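Local coordinates for protein pseudouridine synthase (Pyrococcus abyssi, PDB 2AUS) that probably isomerises uridine to pseudouridine in RNA, as the archaeal Cbf5 member of the TruB family of pseudouridine synthases, at residues Asp219-Asp222 against Tyr223-Trp227; Glu61-Ala64 against Trp65-Ile69. One frame throughout, in Å; residues are numbered along the deposited sequence.

Contact 1. Residues Asp219-Asp222 against Tyr223-Trp227; sequences DLVD and YYHFW
D219 and Y223 begin a run of i to i+4 backbone bonds that joins 219-222 to 223-227 as successive turns of helix 217-228. Y223 N gives its hydrogen to D219 O at 2.8 Å, nearly straight at 164°; Y224, H225 and F226 bond likewise to L220, V221 and D222. Two aromatic rings lie back along this backbone. In Y223, CG stands anti to the carbonyl carbon (chi1 -62°), which lays one ring face over D219 O, 3.1 Å above the plane and nearer CG than the ring centre. Farther out, Y223 CE1 meets D219 CB at 3.8 Å. F226 does the same three residues on, its face over D222 O, with F226 CG 3.2 Å from that oxygen. H225 is turned differently: its imidazole presents an edge, CD2 lying 3.0 Å from V221 O, and runs alongside V221, whose CG1 is 3.8 Å from the same CD2. Its ND1 is hydrogen-bonded to E229. Replacing Y223 by an alanine would probably leave D219 O and CB without their ring cover and open a gap against I236 and A239 of helix 234-239. The two aspartates send their carboxylates to other partners: D219 OD2 accepts the backbone N-H of T216, just ahead of the helix, while both oxygens of D222 form salt bridges to basic side chains of another protein's chain. Aromatic faces thus cover two backbone carbonyl oxygens, while the carboxylate of buried D222 meets basic groups that probably balance its charge.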
ATOM      1  N   ASP A 219       1.927  -3.542 -16.450  1.00 45.86           N
ATOM      2  CA  ASP A 219       2.194  -3.817 -17.850  1.00 44.01           C
ATOM      3  C   ASP A 219       3.520  -4.549 -17.943  1.00 42.45           C
ATOM      4  O   ASP A 219       3.623  -5.564 -18.620  1.00 40.53           O
ATOM      5  CB  ASP A 219       2.292  -2.533 -18.670  1.00 46.99           C
ATOM      6  CG  ASP A 219       0.962  -1.853 -18.853  1.00 48.87           C
ATOM      7  OD1 ASP A 219      -0.073  -2.550 -18.767  1.00 48.92           O
ATOM      8  OD2 ASP A 219       0.958  -0.626 -19.108  1.00 48.40           O
ATOM      9  N   LEU A 220       4.532  -4.027 -17.249  1.00 41.22           N
ATOM     10  CA  LEU A 220       5.860  -4.627 -17.264  1.00 41.70           C
ATOM     11  C   LEU A 220       5.855  -6.060 -16.757  1.00 40.64           C
ATOM     12  O   LEU A 220       6.525  -6.927 -17.326  1.00 41.35           O
ATOM     13  CB  LEU A 220       6.839  -3.801 -16.424  1.00 43.13           C
ATOM     14  CG  LEU A 220       7.242  -2.443 -16.998  1.00 43.98           C
ATOM     15  CD1 LEU A 220       8.273  -1.794 -16.081  1.00 43.66           C
ATOM     16  CD2 LEU A 220       7.819  -2.637 -18.398  1.00 41.78           C
ATOM     17  N   VAL A 221       5.119  -6.306 -15.680  1.00 39.33           N
ATOM     18  CA  VAL A 221       5.041  -7.651 -15.125  1.00 40.47           C
ATOM     19  C   VAL A 221       4.449  -8.592 -16.166  1.00 40.41           C
ATOM     20  O   VAL A 221       5.003  -9.654 -16.437  1.00 41.78           O
ATOM     21  CB  VAL A 221       4.164  -7.691 -13.859  1.00 40.86           C
ATOM     22  CG1 VAL A 221       3.901  -9.144 -13.452  1.00 43.10           C
ATOM     23  CG2 VAL A 221       4.856  -6.933 -12.724  1.00 41.57           C
ATOM     24  N   ASP A 222       3.342  -8.187 -16.775  1.00 40.31           N
ATOM     25  CA  ASP A 222       2.691  -9.034 -17.765  1.00 41.04           C
ATOM     26  C   ASP A 222       3.488  -9.243 -19.045  1.00 41.29           C
ATOM     27  O   ASP A 222       3.531 -10.354 -19.579  1.00 43.93           O
ATOM     28  CB  ASP A 222       1.308  -8.477 -18.099  1.00 40.60           C
ATOM     29  CG  ASP A 222       0.412  -8.388 -16.878  1.00 43.62           C
ATOM     30  OD1 ASP A 222       0.765  -8.985 -15.835  1.00 43.82           O
ATOM     31  OD2 ASP A 222      -0.646  -7.727 -16.959  1.00 44.37           O
ATOM     32  N   TYR A 223       4.119  -8.188 -19.546  1.00 40.49           N
ATOM     33  CA  TYR A 223       4.904  -8.299 -20.771  1.00 41.32           C
ATOM     34  C   TYR A 223       6.147  -9.158 -20.553  1.00 41.35           C
ATOM     35  O   TYR A 223       6.582  -9.889 -21.447  1.00 39.30           O
ATOM     36  CB  TYR A 223       5.313  -6.911 -21.250  1.00 40.90           C
ATOM     37  CG  TYR A 223       4.154  -6.016 -21.610  1.00 42.80           C
ATOM     38  CD1 TYR A 223       4.331  -4.640 -21.714  1.00 43.66           C
ATOM     39  CD2 TYR A 223       2.887  -6.543 -21.892  1.00 43.58           C
ATOM     40  CE1 TYR A 223       3.286  -3.805 -22.091  1.00 44.36           C
ATOM     41  CE2 TYR A 223       1.833  -5.715 -22.275  1.00 44.52           C
ATOM     42  CZ  TYR A 223       2.043  -4.344 -22.371  1.00 45.81           C
ATOM     43  OH  TYR A 223       1.015  -3.504 -22.735  1.00 47.63           O
ATOM     44  N   TYR A 224       6.717  -9.072 -19.360  1.00 42.20           N
ATOM     45  CA  TYR A 224       7.897  -9.855 -19.046  1.00 43.88           C
ATOM     46  C   TYR A 224       7.491 -11.322 -19.007  1.00 44.80           C
ATOM     47  O   TYR A 224       8.260 -12.197 -19.408  1.00 43.10           O
ATOM     48  CB  TYR A 224       8.478  -9.419 -17.706  1.00 44.98           C
ATOM     49  CG  TYR A 224       9.859  -9.964 -17.449  1.00 45.36           C
ATOM     50  CD1 TYR A 224      10.060 -10.995 -16.532  1.00 46.35           C
ATOM     51  CD2 TYR A 224      10.964  -9.450 -18.123  1.00 43.83           C
ATOM     52  CE1 TYR A 224      11.329 -11.503 -16.289  1.00 45.56           C
ATOM     53  CE2 TYR A 224      12.240  -9.949 -17.887  1.00 46.52           C
ATOM     54  CZ  TYR A 224      12.415 -10.977 -16.969  1.00 46.98           C
ATOM     55  OH  TYR A 224      13.674 -11.475 -16.732  1.00 49.44           O
ATOM     56  N   HIS A 225       6.269 -11.575 -18.535  1.00 44.86           N
ATOM     57  CA  HIS A 225       5.721 -12.928 -18.474  1.00 45.13           C
ATOM     58  C   HIS A 225       5.510 -13.462 -19.888  1.00 44.52           C
ATOM     59  O   HIS A 225       5.873 -14.595 -20.189  1.00 44.80           O
ATOM     60  CB  HIS A 225       4.384 -12.935 -17.722  1.00 46.26           C
ATOM     61  CG  HIS A 225       4.513 -13.207 -16.256  1.00 49.71           C
ATOM     62  ND1 HIS A 225       4.410 -14.475 -15.722  1.00 53.13           N
ATOM     63  CD2 HIS A 225       4.760 -12.382 -15.212  1.00 51.79           C
ATOM     64  CE1 HIS A 225       4.584 -14.418 -14.413  1.00 52.68           C
ATOM     65  NE2 HIS A 225       4.798 -13.159 -14.077  1.00 53.68           N
ATOM     66  N   PHE A 226       4.929 -12.642 -20.758  1.00 43.42           N
ATOM     67  CA  PHE A 226       4.683 -13.057 -22.136  1.00 45.39           C
ATOM     68  C   PHE A 226       5.999 -13.403 -22.827  1.00 46.40           C
ATOM     69  O   PHE A 226       6.048 -14.270 -23.699  1.00 47.27           O
ATOM     70  CB  PHE A 226       3.974 -11.940 -22.910  1.00 44.76           C
ATOM     71  CG  PHE A 226       2.604 -11.598 -22.378  1.00 44.56           C
ATOM     72  CD1 PHE A 226       1.982 -10.412 -22.753  1.00 44.44           C
ATOM     73  CD2 PHE A 226       1.933 -12.462 -21.516  1.00 46.38           C
ATOM     74  CE1 PHE A 226       0.711 -10.092 -22.277  1.00 45.53           C
ATOM     75  CE2 PHE A 226       0.660 -12.151 -21.033  1.00 46.82           C
ATOM     76  CZ  PHE A 226       0.050 -10.966 -21.415  1.00 45.29           C
ATOM     77  N   TRP A 227       7.062 -12.713 -22.437  1.00 45.56           N
ATOM     78  CA  TRP A 227       8.372 -12.957 -23.015  1.00 45.69           C
ATOM     79  C   TRP A 227       9.013 -14.214 -22.435  1.00 45.96           C
ATOM     80  O   TRP A 227       9.308 -15.152 -23.160  1.00 45.59           O
ATOM     81  CB  TRP A 227       9.287 -11.746 -22.779  1.00 45.32           C
ATOM     82  CG  TRP A 227      10.680 -11.928 -23.283  1.00 45.06           C
ATOM     83  CD1 TRP A 227      11.059 -12.561 -24.432  1.00 44.09           C
ATOM     84  CD2 TRP A 227      11.886 -11.445 -22.674  1.00 44.73           C
ATOM     85  NE1 TRP A 227      12.420 -12.502 -24.578  1.00 45.24           N
ATOM     86  CE2 TRP A 227      12.956 -11.824 -23.516  1.00 45.12           C
ATOM     87  CE3 TRP A 227      12.165 -10.724 -21.506  1.00 43.70           C
ATOM     88  CZ2 TRP A 227      14.289 -11.512 -23.222  1.00 44.31           C
ATOM     89  CZ3 TRP A 227      13.492 -10.410 -21.213  1.00 43.03           C
ATOM     90  CH2 TRP A 227      14.537 -10.806 -22.070  1.00 43.83           C
TER

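Contact 2. Residues Glu61-Ala64 against Trp65-Ile69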
ATOM      1  N   GLU A  61      11.845   3.444  -4.642  1.00 47.19           N
ATOM      2  CA  GLU A  61      11.136   2.187  -4.443  1.00 47.76           C
ATOM      3  C   GLU A  61      10.582   1.651  -5.755  1.00 46.64           C
ATOM      4  O   GLU A  61      10.604   0.444  -5.993  1.00 46.69           O
ATOM      5  CB  GLU A  61      10.003   2.372  -3.432  1.00 50.12           C
ATOM      6  CG  GLU A  61      10.481   2.875  -2.079  1.00 55.23           C
ATOM      7  CD  GLU A  61       9.366   2.976  -1.057  1.00 57.92           C
ATOM      8  OE1 GLU A  61       8.360   3.677  -1.326  1.00 55.41           O
ATOM      9  OE2 GLU A  61       9.502   2.347   0.016  1.00 61.27           O
ATOM     10  N   VAL A  62      10.081   2.549  -6.603  1.00 46.45           N
ATOM     11  CA  VAL A  62       9.536   2.160  -7.904  1.00 44.83           C
ATOM     12  C   VAL A  62      10.641   1.540  -8.771  1.00 45.41           C
ATOM     13  O   VAL A  62      10.428   0.534  -9.451  1.00 44.07           O
ATOM     14  CB  VAL A  62       8.934   3.378  -8.629  1.00 45.75           C
ATOM     15  CG1 VAL A  62       8.580   3.022 -10.065  1.00 45.59           C
ATOM     16  CG2 VAL A  62       7.701   3.841  -7.887  1.00 46.33           C
ATOM     17  N   VAL A  63      11.826   2.142  -8.742  1.00 44.55           N
ATOM     18  CA  VAL A  63      12.942   1.617  -9.514  1.00 45.07           C
ATOM     19  C   VAL A  63      13.315   0.234  -8.965  1.00 45.82           C
ATOM     20  O   VAL A  63      13.608  -0.689  -9.731  1.00 43.60           O
ATOM     21  CB  VAL A  63      14.162   2.556  -9.441  1.00 43.79           C
ATOM     22  CG1 VAL A  63      15.348   1.926 -10.144  1.00 42.91           C
ATOM     23  CG2 VAL A  63      13.823   3.885 -10.096  1.00 46.08           C
ATOM     24  N   ALA A  64      13.295   0.092  -7.640  1.00 44.19           N
ATOM     25  CA  ALA A  64      13.615  -1.190  -7.022  1.00 44.99           C
ATOM     26  C   ALA A  64      12.650  -2.252  -7.555  1.00 44.23           C
ATOM     27  O   ALA A  64      13.060  -3.367  -7.861  1.00 44.91           O
ATOM     28  CB  ALA A  64      13.503  -1.088  -5.493  1.00 42.61           C
ATOM     29  N   TRP A  65      11.370  -1.901  -7.665  1.00 45.26           N
ATOM     30  CA  TRP A  65      10.363  -2.833  -8.178  1.00 45.58           C
ATOM     31  C   TRP A  65      10.667  -3.212  -9.620  1.00 44.10           C
ATOM     32  O   TRP A  65      10.532  -4.369 -10.018  1.00 44.73           O
ATOM     33  CB  TRP A  65       8.959  -2.218  -8.127  1.00 47.69           C
ATOM     34  CG  TRP A  65       8.368  -2.121  -6.755  1.00 54.43           C
ATOM     35  CD1 TRP A  65       8.723  -2.850  -5.653  1.00 54.10           C
ATOM     36  CD2 TRP A  65       7.263  -1.296  -6.353  1.00 56.71           C
ATOM     37  NE1 TRP A  65       7.906  -2.533  -4.595  1.00 57.03           N
ATOM     38  CE2 TRP A  65       7.001  -1.584  -4.994  1.00 57.36           C
ATOM     39  CE3 TRP A  65       6.467  -0.346  -7.010  1.00 57.61           C
ATOM     40  CZ2 TRP A  65       5.974  -0.953  -4.279  1.00 59.29           C
ATOM     41  CZ3 TRP A  65       5.443   0.282  -6.298  1.00 58.38           C
ATOM     42  CH2 TRP A  65       5.207  -0.027  -4.945  1.00 58.84           C
ATOM     43  N   ILE A  66      11.064  -2.223 -10.410  1.00 42.27           N
ATOM     44  CA  ILE A  66      11.375  -2.463 -11.808  1.00 40.89           C
ATOM     45  C   ILE A  66      12.555  -3.437 -11.941  1.00 40.33           C
ATOM     46  O   ILE A  66      12.540  -4.325 -12.793  1.00 37.98           O
ATOM     47  CB  ILE A  66      11.656  -1.122 -12.528  1.00 39.07           C
ATOM     48  CG1 ILE A  66      10.322  -0.414 -12.798  1.00 38.77           C
ATOM     49  CG2 ILE A  66      12.435  -1.349 -13.809  1.00 38.44           C
ATOM     50  CD1 ILE A  66      10.462   0.987 -13.329  1.00 37.62           C
ATOM     51  N   LYS A  67      13.561  -3.287 -11.083  1.00 38.88           N
ATOM     52  CA  LYS A  67      14.718  -4.176 -11.126  1.00 40.86           C
ATOM     53  C   LYS A  67      14.300  -5.607 -10.794  1.00 41.82           C
ATOM     54  O   LYS A  67      14.804  -6.565 -11.390  1.00 42.58           O
ATOM     55  CB  LYS A  67      15.803  -3.710 -10.147  1.00 40.03           C
ATOM     56  CG  LYS A  67      16.323  -2.305 -10.435  1.00 41.78           C
ATOM     57  CD  LYS A  67      17.712  -2.067  -9.852  1.00 43.85           C
ATOM     58  CE  LYS A  67      17.718  -2.134  -8.338  1.00 48.08           C
ATOM     59  NZ  LYS A  67      19.095  -1.955  -7.786  1.00 48.55           N
ATOM     60  N   ARG A  68      13.364  -5.750  -9.859  1.00 41.63           N
ATOM     61  CA  ARG A  68      12.886  -7.066  -9.469  1.00 42.56           C
ATOM     62  C   ARG A  68      12.058  -7.691 -10.578  1.00 40.73           C
ATOM     63  O   ARG A  68      12.254  -8.847 -10.922  1.00 39.78           O
ATOM     64  CB  ARG A  68      12.051  -6.985  -8.185  1.00 46.46           C
ATOM     65  CG  ARG A  68      12.812  -6.395  -7.016  1.00 52.76           C
ATOM     66  CD  ARG A  68      12.154  -6.695  -5.679  1.00 57.76           C
ATOM     67  NE  ARG A  68      12.913  -6.078  -4.591  1.00 64.13           N
ATOM     68  CZ  ARG A  68      12.727  -4.833  -4.157  1.00 66.85           C
ATOM     69  NH1 ARG A  68      11.795  -4.063  -4.707  1.00 67.99           N
ATOM     70  NH2 ARG A  68      13.487  -4.345  -3.186  1.00 66.96           N
ATOM     71  N   ILE A  69      11.142  -6.916 -11.144  1.00 40.28           N
ATOM     72  CA  ILE A  69      10.282  -7.405 -12.213  1.00 41.09           C
ATOM     73  C   ILE A  69      11.067  -7.848 -13.441  1.00 40.76           C
ATOM     74  O   ILE A  69      10.832  -8.927 -13.984  1.00 40.82           O
ATOM     75  CB  ILE A  69       9.280  -6.324 -12.662  1.00 42.17           C
ATOM     76  CG1 ILE A  69       8.407  -5.906 -11.479  1.00 42.93           C
ATOM     77  CG2 ILE A  69       8.434  -6.853 -13.827  1.00 41.76           C
ATOM     78  CD1 ILE A  69       7.545  -4.684 -11.758  1.00 45.19           C
TER
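W65 lies back over the turn that precedes it, one face of its indole above E61 O at 3.5 Å, with CG the nearest ring atom. With CG anti to the carbonyl carbon (chi1 -73°), the six-membered part of the ring reaches toward V62, where W65 CE3 and V62 CG2 make a loose apolar contact at 4.5 Å. The W65 ring also meets an aromatic side chain of another protein's chain, their planes at about 55°. The other methyl of V62 serves a different neighbour: CG1 faces I66 CD1, 4.3 Å away, so that the valine's two branches are shared between the indole and the isoleucine. R68 runs extended from CG to NE, and the turn at its last torsion (chi4 88°) brings NH1 to 3.5 Å from A64 CB, a van der Waals contact. K67 CG rests 3.2 Å from V63 O. Beneath these side chains, W65, I66, K67 and R68 each bond through N to the carbonyl oxygen four residues earlier, K67 N to V63 O being 2.9 Å. Helix 59-69 sets V62 and I66 against strands 47-53 and 88-93, and V63 against strand 75-77, while W65 and I66 touch L217 of helix 217-228.

Contacts 1 and 2 are each a single stretch of helix; the two helices pack on one another, and the centres of the contacts lie about 14 Å apart. L220 CD1 meets I66 CG1 at 4.1 Å, and V221 CG2 meets I69 CD1 at 3.6 Å; Y224 also packs its ring against I69. Contact 2 buries V62, V63 and I66 on the sheet that holds strands 47-53, 75-77 and 88-93 and exposes E61 and R68. Contact 1 buries L220, D222 and F226, its other touching residues partly exposed; L220 shares strand 47-53, and Y223 and F226 turn to helix 234-239. Toward another protein's chain, 219-227 offers mainly an aspartate's salt bridges, 61-69 aromatic and apolar packing.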